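Long-range contact in lectin (Pleurotus ostreatus, PDB 6T0Q), which is a calcium-binding mushroom lectin that binds N-acetylgalactosamine and probably galactose through carbohydrate-binding modules: residues R23-W37 / P124-S136. Residues are numbered along the deposited sequence; the frame is centred on the assembly and turned at random.
Sequences RQFQPALLSTSKWIW and PAGIMASILVHFS. Unlike the reference sequence in segment 23-37: R23 (reference Ser), S31 (reference Asn), T32 (reference Ala). With CA (calcium ion), chain F.
I36 and I127 make a single antiparallel bridge, with I36 N to I127 O at 2.8 Å and I127 N to I36 O at 3.0 Å; strands 34-37 and 126-135 run at 140° to each other, and beyond the bridge residues 26-33 follow strand 126-135 as a loop. W35 takes M128 on one ring face. M128 CB already lies over that face, offset toward the rim, and the bend at chi3 (-82°) brings CE back over the five-membered ring, 3.6 Å from its centroid; SD lies above the same ring in a Met-aromatic contact. A125 CB sits squarely over the five-membered ring of W37 in a CH-pi contact. Toward the loop, two serine hydroxyls reach backbone carbonyls: S130 OG donates to L29 O at 2.5 Å, and S33 OG donates to A129 O at 2.7 Å from above the carbonyl plane. A28 CB then meets L132 CB, and L132 CD2 packs against Q26 O and NE2, the two side chains crossing at about a right angle. At the far end one water donates to Q26 O and is also hydrogen-bonded to H134 NE2, in the imidazole plane, while R23 NH2 bonds Q26 OE1 on a lone pair. P124 O binds the calcium with D77, D78, N118 and S123, placing this antiparallel bridge, with W35 and W37 packed on it, at the metal-site end of a beta-sandwich carbohydrate-binding module; R23, backbone hydrogen-bonded to T264, reaches what is probably the second module.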
ATOM      1  N   ARG A  23       0.169 -22.645  -5.353  1.00 26.32           N
ATOM      2  CA  ARG A  23       0.386 -24.073  -5.534  1.00 27.40           C
ATOM      3  C   ARG A  23       1.819 -24.428  -5.161  1.00 22.12           C
ATOM      4  O   ARG A  23       2.685 -23.563  -5.009  1.00 20.52           O
ATOM      5  CB  ARG A  23       0.099 -24.497  -6.979  1.00 33.15           C
ATOM      6  CG  ARG A  23       1.004 -23.823  -7.994  1.00 40.58           C
ATOM      7  CD  ARG A  23       0.474 -23.985  -9.418  1.00 63.33           C
ATOM      8  NE  ARG A  23       0.991 -25.169 -10.109  1.00 78.66           N
ATOM      9  CZ  ARG A  23       2.077 -25.174 -10.881  1.00 83.29           C
ATOM     10  NH1 ARG A  23       2.776 -24.057 -11.053  1.00 83.26           N
ATOM     11  NH2 ARG A  23       2.469 -26.293 -11.480  1.00 79.91           N
ATOM     12  N   GLN A  24       2.059 -25.723  -5.025  1.00 20.81           N
ATOM     13  CA  GLN A  24       3.428 -26.197  -4.902  1.00 25.45           C
ATOM     14  C   GLN A  24       4.245 -25.739  -6.108  1.00 25.64           C
ATOM     15  O   GLN A  24       3.776 -25.779  -7.247  1.00 23.60           O
ATOM     16  CB  GLN A  24       3.454 -27.721  -4.787  1.00 23.36           C
ATOM     17  CG  GLN A  24       4.863 -28.300  -4.780  1.00 23.48           C
ATOM     18  CD  GLN A  24       4.873 -29.803  -4.539  1.00 37.80           C
ATOM     19  OE1 GLN A  24       4.191 -30.307  -3.646  1.00 44.03           O
ATOM     20  NE2 GLN A  24       5.652 -30.521  -5.332  1.00 40.65           N
ATOM     21  N   PHE A  25       5.463 -25.274  -5.849  1.00 21.20           N
ATOM     22  CA  PHE A  25       6.316 -24.779  -6.923  1.00 21.70           C
ATOM     23  C   PHE A  25       6.646 -25.903  -7.901  1.00 21.42           C
ATOM     24  O   PHE A  25       6.954 -27.025  -7.489  1.00 21.54           O
ATOM     25  CB  PHE A  25       7.602 -24.188  -6.329  1.00 19.85           C
ATOM     26  CG  PHE A  25       8.653 -23.870  -7.355  1.00 22.13           C
ATOM     27  CD1 PHE A  25       8.573 -22.708  -8.110  1.00 20.21           C
ATOM     28  CD2 PHE A  25       9.716 -24.741  -7.574  1.00 21.08           C
ATOM     29  CE1 PHE A  25       9.535 -22.414  -9.073  1.00 18.62           C
ATOM     30  CE2 PHE A  25      10.689 -24.452  -8.536  1.00 21.45           C
ATOM     31  CZ  PHE A  25      10.596 -23.292  -9.280  1.00 19.46           C
ATOM     32  N   GLN A  26       6.583 -25.595  -9.205  1.00 20.72           N
ATOM     33  CA  GLN A  26       6.894 -26.562 -10.262  1.00 21.29           C
ATOM     34  C   GLN A  26       8.253 -26.254 -10.877  1.00 20.10           C
ATOM     35  O   GLN A  26       8.412 -25.207 -11.525  1.00 22.07           O
ATOM     36  CB  GLN A  26       5.818 -26.556 -11.357  1.00 27.02           C
ATOM     37  CG  GLN A  26       6.187 -27.465 -12.542  1.00 31.29           C
ATOM     38  CD  GLN A  26       5.234 -27.346 -13.735  1.00 34.36           C
ATOM     39  OE1 GLN A  26       4.127 -26.820 -13.614  1.00 38.92           O
ATOM     40  NE2 GLN A  26       5.675 -27.826 -14.897  1.00 31.81           N
ATOM     41  N   PRO A  27       9.244 -27.128 -10.723  1.00 23.06           N
ATOM     42  CA  PRO A  27      10.582 -26.830 -11.246  1.00 24.50           C
ATOM     43  C   PRO A  27      10.581 -26.709 -12.761  1.00 26.94           C
ATOM     44  O   PRO A  27       9.952 -27.502 -13.462  1.00 25.46           O
ATOM     45  CB  PRO A  27      11.411 -28.036 -10.790  1.00 22.50           C
ATOM     46  CG  PRO A  27      10.686 -28.559  -9.578  1.00 34.94           C
ATOM     47  CD  PRO A  27       9.222 -28.377  -9.946  1.00 27.73           C
ATOM     48  N   ALA A  28      11.272 -25.686 -13.261  1.00 22.95           N
ATOM     49  CA  ALA A  28      11.648 -25.672 -14.669  1.00 23.76           C
ATOM     50  C   ALA A  28      12.792 -26.658 -14.871  1.00 25.44           C
ATOM     51  O   ALA A  28      13.722 -26.709 -14.064  1.00 24.31           O
ATOM     52  CB  ALA A  28      12.061 -24.265 -15.111  1.00 17.36           C
ATOM     53  N   LEU A  29      12.705 -27.468 -15.921  1.00 19.76           N
ATOM     54  CA  LEU A  29      13.678 -28.519 -16.190  1.00 19.75           C
ATOM     55  C   LEU A  29      14.409 -28.232 -17.495  1.00 21.58           C
ATOM     56  O   LEU A  29      13.840 -27.654 -18.423  1.00 19.07           O
ATOM     57  CB  LEU A  29      12.992 -29.886 -16.290  1.00 19.06           C
ATOM     58  CG  LEU A  29      12.050 -30.209 -15.128  1.00 25.29           C
ATOM     59  CD1 LEU A  29      11.192 -31.438 -15.459  1.00 31.92           C
ATOM     60  CD2 LEU A  29      12.856 -30.421 -13.852  1.00 22.79           C
ATOM     61  N   LEU A  30      15.654 -28.688 -17.578  1.00 20.82           N
ATOM     62  CA  LEU A  30      16.477 -28.504 -18.768  1.00 23.06           C
ATOM     63  C   LEU A  30      16.420 -29.691 -19.719  1.00 24.23           C
ATOM     64  O   LEU A  30      17.043 -29.641 -20.787  1.00 19.78           O
ATOM     65  CB  LEU A  30      17.928 -28.244 -18.357  1.00 17.70           C
ATOM     66  CG  LEU A  30      18.191 -26.888 -17.689  1.00 20.33           C
ATOM     67  CD1 LEU A  30      19.651 -26.831 -17.279  1.00 20.72           C
ATOM     68  CD2 LEU A  30      17.848 -25.745 -18.640  1.00 16.76           C
ATOM     69  N   SER A  31      15.668 -30.738 -19.360  1.00 22.29           N
ATOM     70  CA  SER A  31      15.738 -32.023 -20.061  1.00 23.51           C
ATOM     71  C   SER A  31      15.409 -31.899 -21.543  1.00 24.97           C
ATOM     72  O   SER A  31      15.960 -32.639 -22.367  1.00 25.65           O
ATOM     73  CB  SER A  31      14.779 -33.026 -19.411  1.00 31.37           C
ATOM     74  OG  SER A  31      15.024 -33.110 -18.014  1.00 45.35           O
ATOM     75  N   THR A  32      14.486 -31.007 -21.905  1.00 18.67           N
ATOM     76  CA  THR A  32      14.100 -30.867 -23.303  1.00 23.36           C
ATOM     77  C   THR A  32      14.822 -29.723 -24.000  1.00 24.05           C
ATOM     78  O   THR A  32      14.548 -29.450 -25.172  1.00 23.74           O
ATOM     79  CB  THR A  32      12.589 -30.677 -23.428  1.00 28.93           C
ATOM     80  OG1 THR A  32      12.212 -29.429 -22.840  1.00 35.17           O
ATOM     81  CG2 THR A  32      11.853 -31.810 -22.720  1.00 38.29           C
ATOM     82  N   SER A  33      15.752 -29.064 -23.322  1.00 17.61           N
ATOM     83  CA  SER A  33      16.377 -27.887 -23.902  1.00 18.75           C
ATOM     84  C   SER A  33      17.588 -28.270 -24.748  1.00 22.99           C
ATOM     85  O   SER A  33      18.152 -29.359 -24.611  1.00 22.67           O
ATOM     86  CB  SER A  33      16.786 -26.907 -22.794  1.00 19.55           C
ATOM     87  OG  SER A  33      17.318 -25.718 -23.357  1.00 26.93           O
ATOM     88  N   LYS A  34      17.995 -27.345 -25.625  1.00 18.12           N
ATOM     89  CA  LYS A  34      19.162 -27.523 -26.480  1.00 17.09           C
ATOM     90  C   LYS A  34      20.186 -26.414 -26.250  1.00 17.98           C
ATOM     91  O   LYS A  34      19.836 -25.268 -25.952  1.00 20.61           O
ATOM     92  CB  LYS A  34      18.783 -27.527 -27.979  1.00 19.37           C
ATOM     93  CG  LYS A  34      17.552 -28.377 -28.357  1.00 24.73           C
ATOM     94  CD  LYS A  34      17.797 -29.850 -28.094  1.00 32.10           C
ATOM     95  CE  LYS A  34      16.582 -30.705 -28.490  1.00 40.05           C
ATOM     96  NZ  LYS A  34      16.711 -32.096 -27.955  1.00 44.53           N
ATOM     97  N   TRP A  35      21.457 -26.776 -26.399  1.00 16.80           N
ATOM     98  CA  TRP A  35      22.536 -25.799 -26.493  1.00 17.34           C
ATOM     99  C   TRP A  35      22.509 -25.147 -27.871  1.00 20.81           C
ATOM    100  O   TRP A  35      22.377 -25.841 -28.884  1.00 19.69           O
ATOM    101  CB  TRP A  35      23.886 -26.492 -26.284  1.00 15.14           C
ATOM    102  CG  TRP A  35      24.078 -27.030 -24.903  1.00 16.56           C
ATOM    103  CD1 TRP A  35      23.887 -28.319 -24.479  1.00 19.25           C
ATOM    104  CD2 TRP A  35      24.509 -26.286 -23.759  1.00 17.55           C
ATOM    105  NE1 TRP A  35      24.168 -28.414 -23.130  1.00 18.30           N
ATOM    106  CE2 TRP A  35      24.550 -27.179 -22.668  1.00 18.92           C
ATOM    107  CE3 TRP A  35      24.857 -24.944 -23.551  1.00 17.64           C
ATOM    108  CZ2 TRP A  35      24.925 -26.774 -21.384  1.00 22.66           C
ATOM    109  CZ3 TRP A  35      25.230 -24.542 -22.271  1.00 23.19           C
ATOM    110  CH2 TRP A  35      25.260 -25.454 -21.209  1.00 18.70           C
ATOM    111  N   ILE A  36      22.653 -23.821 -27.930  1.00 17.94           N
ATOM    112  CA  ILE A  36      22.725 -23.170 -29.233  1.00 19.58           C
ATOM    113  C   ILE A  36      23.927 -22.242 -29.299  1.00 22.54           C
ATOM    114  O   ILE A  36      24.398 -21.705 -28.287  1.00 18.63           O
ATOM    115  CB  ILE A  36      21.442 -22.394 -29.593  1.00 18.39           C
ATOM    116  CG1 ILE A  36      21.162 -21.288 -28.571  1.00 18.37           C
ATOM    117  CG2 ILE A  36      20.269 -23.359 -29.750  1.00 19.65           C
ATOM    118  CD1 ILE A  36      19.901 -20.463 -28.909  1.00 20.74           C
ATOM    119  N   TRP A  37      24.428 -22.076 -30.517  1.00 19.50           N
ATOM    120  CA  TRP A  37      25.417 -21.059 -30.838  1.00 18.13           C
ATOM    121  C   TRP A  37      25.153 -20.651 -32.286  1.00 22.13           C
ATOM    122  O   TRP A  37      24.038 -20.827 -32.794  1.00 20.37           O
ATOM    123  CB  TRP A  37      26.838 -21.593 -30.549  1.00 14.78           C
ATOM    124  CG  TRP A  37      27.870 -20.510 -30.486  1.00 18.58           C
ATOM    125  CD1 TRP A  37      28.859 -20.263 -31.398  1.00 21.24           C
ATOM    126  CD2 TRP A  37      27.995 -19.497 -29.473  1.00 15.62           C
ATOM    127  NE1 TRP A  37      29.598 -19.173 -31.007  1.00 18.71           N
ATOM    128  CE2 TRP A  37      29.089 -18.684 -29.830  1.00 19.36           C
ATOM    129  CE3 TRP A  37      27.293 -19.209 -28.291  1.00 17.95           C
ATOM    130  CZ2 TRP A  37      29.505 -17.596 -29.050  1.00 18.06           C
ATOM    131  CZ3 TRP A  37      27.710 -18.127 -27.510  1.00 19.22           C
ATOM    132  CH2 TRP A  37      28.807 -17.334 -27.898  1.00 21.69           C
ATOM    133  N   PRO A 124      34.648 -24.798 -26.905  1.00 20.37           N
ATOM    134  CA  PRO A 124      33.235 -24.836 -27.308  1.00 22.49           C
ATOM    135  C   PRO A 124      32.492 -23.615 -26.783  1.00 23.83           C
ATOM    136  O   PRO A 124      32.928 -22.943 -25.849  1.00 20.54           O
ATOM    137  CB  PRO A 124      32.704 -26.134 -26.684  1.00 22.61           C
ATOM    138  CG  PRO A 124      33.681 -26.505 -25.614  1.00 22.35           C
ATOM    139  CD  PRO A 124      35.014 -25.913 -26.006  1.00 18.74           C
ATOM    140  N   ALA A 125      31.358 -23.319 -27.412  1.00 17.62           N
ATOM    141  CA  ALA A 125      30.544 -22.172 -27.019  1.00 20.49           C
ATOM    142  C   ALA A 125      29.076 -22.547 -27.116  1.00 19.05           C
ATOM    143  O   ALA A 125      28.670 -23.220 -28.065  1.00 17.01           O
ATOM    144  CB  ALA A 125      30.816 -20.947 -27.916  1.00 17.12           C
ATOM    145  N   GLY A 126      28.279 -22.104 -26.152  1.00 19.94           N
ATOM    146  CA  GLY A 126      26.871 -22.454 -26.186  1.00 21.69           C
ATOM    147  C   GLY A 126      26.059 -21.807 -25.087  1.00 23.01           C
ATOM    148  O   GLY A 126      26.595 -21.461 -24.028  1.00 21.01           O
ATOM    149  N   ILE A 127      24.768 -21.610 -25.333  1.00 17.75           N
ATOM    150  CA  ILE A 127      23.844 -21.202 -24.286  1.00 16.68           C
ATOM    151  C   ILE A 127      22.680 -22.178 -24.289  1.00 19.90           C
ATOM    152  O   ILE A 127      22.305 -22.733 -25.329  1.00 18.85           O
ATOM    153  CB  ILE A 127      23.336 -19.743 -24.446  1.00 24.14           C
ATOM    154  CG1 ILE A 127      22.595 -19.576 -25.758  1.00 30.13           C
ATOM    155  CG2 ILE A 127      24.494 -18.724 -24.318  1.00 25.83           C
ATOM    156  CD1 ILE A 127      21.731 -18.331 -25.810  1.00 36.88           C
ATOM    157  N   MET A 128      22.106 -22.383 -23.112  1.00 18.33           N
ATOM    158  CA  MET A 128      20.973 -23.276 -22.940  1.00 19.42           C
ATOM    159  C   MET A 128      20.032 -22.651 -21.925  1.00 19.54           C
ATOM    160  O   MET A 128      20.481 -22.140 -20.899  1.00 21.22           O
ATOM    161  CB  MET A 128      21.418 -24.664 -22.453  1.00 18.33           C
ATOM    162  CG  MET A 128      20.265 -25.511 -21.884  1.00 22.39           C
ATOM    163  SD  MET A 128      20.789 -27.121 -21.240  1.00 24.35           S
ATOM    164  CE  MET A 128      20.858 -28.053 -22.755  1.00 19.45           C
ATOM    165  N   ALA A 129      18.732 -22.674 -22.219  1.00 17.82           N
ATOM    166  CA  ALA A 129      17.760 -22.152 -21.273  1.00 20.10           C
ATOM    167  C   ALA A 129      16.451 -22.915 -21.406  1.00 22.11           C
ATOM    168  O   ALA A 129      16.119 -23.420 -22.480  1.00 18.89           O
ATOM    169  CB  ALA A 129      17.514 -20.652 -21.478  1.00 17.30           C
ATOM    170  N   SER A 130      15.741 -23.031 -20.283  1.00 19.06           N
ATOM    171  CA  SER A 130      14.329 -23.382 -20.239  1.00 18.93           C
ATOM    172  C   SER A 130      13.560 -22.215 -19.651  1.00 20.12           C
ATOM    173  O   SER A 130      13.989 -21.612 -18.661  1.00 19.56           O
ATOM    174  CB  SER A 130      14.035 -24.632 -19.379  1.00 24.37           C
ATOM    175  OG  SER A 130      14.268 -25.819 -20.115  1.00 37.37           O
ATOM    176  N   ILE A 131      12.407 -21.941 -20.237  1.00 18.36           N
ATOM    177  CA  ILE A 131      11.523 -20.863 -19.815  1.00 20.50           C
ATOM    178  C   ILE A 131      10.181 -21.515 -19.516  1.00 22.17           C
ATOM    179  O   ILE A 131       9.442 -21.877 -20.439  1.00 20.59           O
ATOM    180  CB  ILE A 131      11.394 -19.787 -20.900  1.00 20.72           C
ATOM    181  CG1 ILE A 131      12.787 -19.300 -21.317  1.00 19.46           C
ATOM    182  CG2 ILE A 131      10.486 -18.645 -20.436  1.00 21.84           C
ATOM    183  CD1 ILE A 131      12.792 -18.637 -22.692  1.00 21.00           C
ATOM    184  N   LEU A 132       9.863 -21.696 -18.240  1.00 18.02           N
ATOM    185  CA  LEU A 132       8.589 -22.287 -17.852  1.00 19.88           C
ATOM    186  C   LEU A 132       7.598 -21.150 -17.620  1.00 22.36           C
ATOM    187  O   LEU A 132       7.685 -20.438 -16.612  1.00 21.41           O
ATOM    188  CB  LEU A 132       8.737 -23.160 -16.611  1.00 21.79           C
ATOM    189  CG  LEU A 132       7.444 -23.759 -16.041  1.00 22.32           C
ATOM    190  CD1 LEU A 132       6.742 -24.632 -17.072  1.00 20.13           C
ATOM    191  CD2 LEU A 132       7.755 -24.562 -14.784  1.00 20.11           C
ATOM    192  N   VAL A 133       6.663 -20.983 -18.554  1.00 20.98           N
ATOM    193  CA  VAL A 133       5.699 -19.886 -18.527  1.00 24.27           C
ATOM    194  C   VAL A 133       4.447 -20.349 -17.796  1.00 25.82           C
ATOM    195  O   VAL A 133       3.901 -21.411 -18.102  1.00 24.72           O
ATOM    196  CB  VAL A 133       5.352 -19.426 -19.955  1.00 24.40           C
ATOM    197  CG1 VAL A 133       4.179 -18.434 -19.938  1.00 20.98           C
ATOM    198  CG2 VAL A 133       6.567 -18.815 -20.646  1.00 21.06           C
ATOM    199  N   HIS A 134       3.978 -19.548 -16.845  1.00 22.84           N
ATOM    200  CA  HIS A 134       2.714 -19.800 -16.165  1.00 22.62           C
ATOM    201  C   HIS A 134       1.645 -18.885 -16.743  1.00 25.32           C
ATOM    202  O   HIS A 134       1.886 -17.687 -16.926  1.00 23.95           O
ATOM    203  CB  HIS A 134       2.867 -19.585 -14.664  1.00 27.50           C
ATOM    204  CG  HIS A 134       3.947 -20.427 -14.070  1.00 38.05           C
ATOM    205  ND1 HIS A 134       3.765 -21.760 -13.771  1.00 40.77           N
ATOM    206  CD2 HIS A 134       5.239 -20.146 -13.781  1.00 39.90           C
ATOM    207  CE1 HIS A 134       4.891 -22.256 -13.291  1.00 41.91           C
ATOM    208  NE2 HIS A 134       5.802 -21.298 -13.287  1.00 40.45           N
ATOM    209  N   PHE A 135       0.480 -19.457 -17.045  1.00 24.17           N
ATOM    210  CA  PHE A 135      -0.610 -18.749 -17.702  1.00 27.04           C
ATOM    211  C   PHE A 135      -1.705 -18.375 -16.701  1.00 25.40           C
ATOM    212  O   PHE A 135      -1.764 -18.886 -15.581  1.00 24.05           O
ATOM    213  CB  PHE A 135      -1.186 -19.604 -18.834  1.00 27.33           C
ATOM    214  CG  PHE A 135      -0.186 -19.930 -19.912  1.00 25.63           C
ATOM    215  CD1 PHE A 135       0.201 -18.964 -20.832  1.00 26.79           C
ATOM    216  CD2 PHE A 135       0.365 -21.198 -20.009  1.00 27.04           C
ATOM    217  CE1 PHE A 135       1.119 -19.252 -21.823  1.00 27.68           C
ATOM    218  CE2 PHE A 135       1.286 -21.498 -21.008  1.00 25.05           C
ATOM    219  CZ  PHE A 135       1.665 -20.526 -21.908  1.00 26.96           C
ATOM    220  N   SER A 136      -2.588 -17.468 -17.131  1.00 25.32           N
ATOM    221  CA  SER A 136      -3.616 -16.924 -16.245  1.00 27.44           C
ATOM    222  C   SER A 136      -4.598 -17.981 -15.745  1.00 32.81           C
ATOM    223  O   SER A 136      -5.221 -17.778 -14.698  1.00 29.03           O
ATOM    224  CB  SER A 136      -4.381 -15.810 -16.962  1.00 26.13           C
ATOM    225  OG  SER A 136      -4.835 -16.254 -18.228  1.00 28.29           O
TER
HETATM  226 CA    CA F 403      34.080 -21.566 -24.089  1.00 28.90          CA
HETATM  227  O   HOH W   1       7.745 -22.616 -11.759  1.00 26.87           O
HETATM  228  O   HOH W   2      35.703 -22.040 -21.948  1.00 28.47           O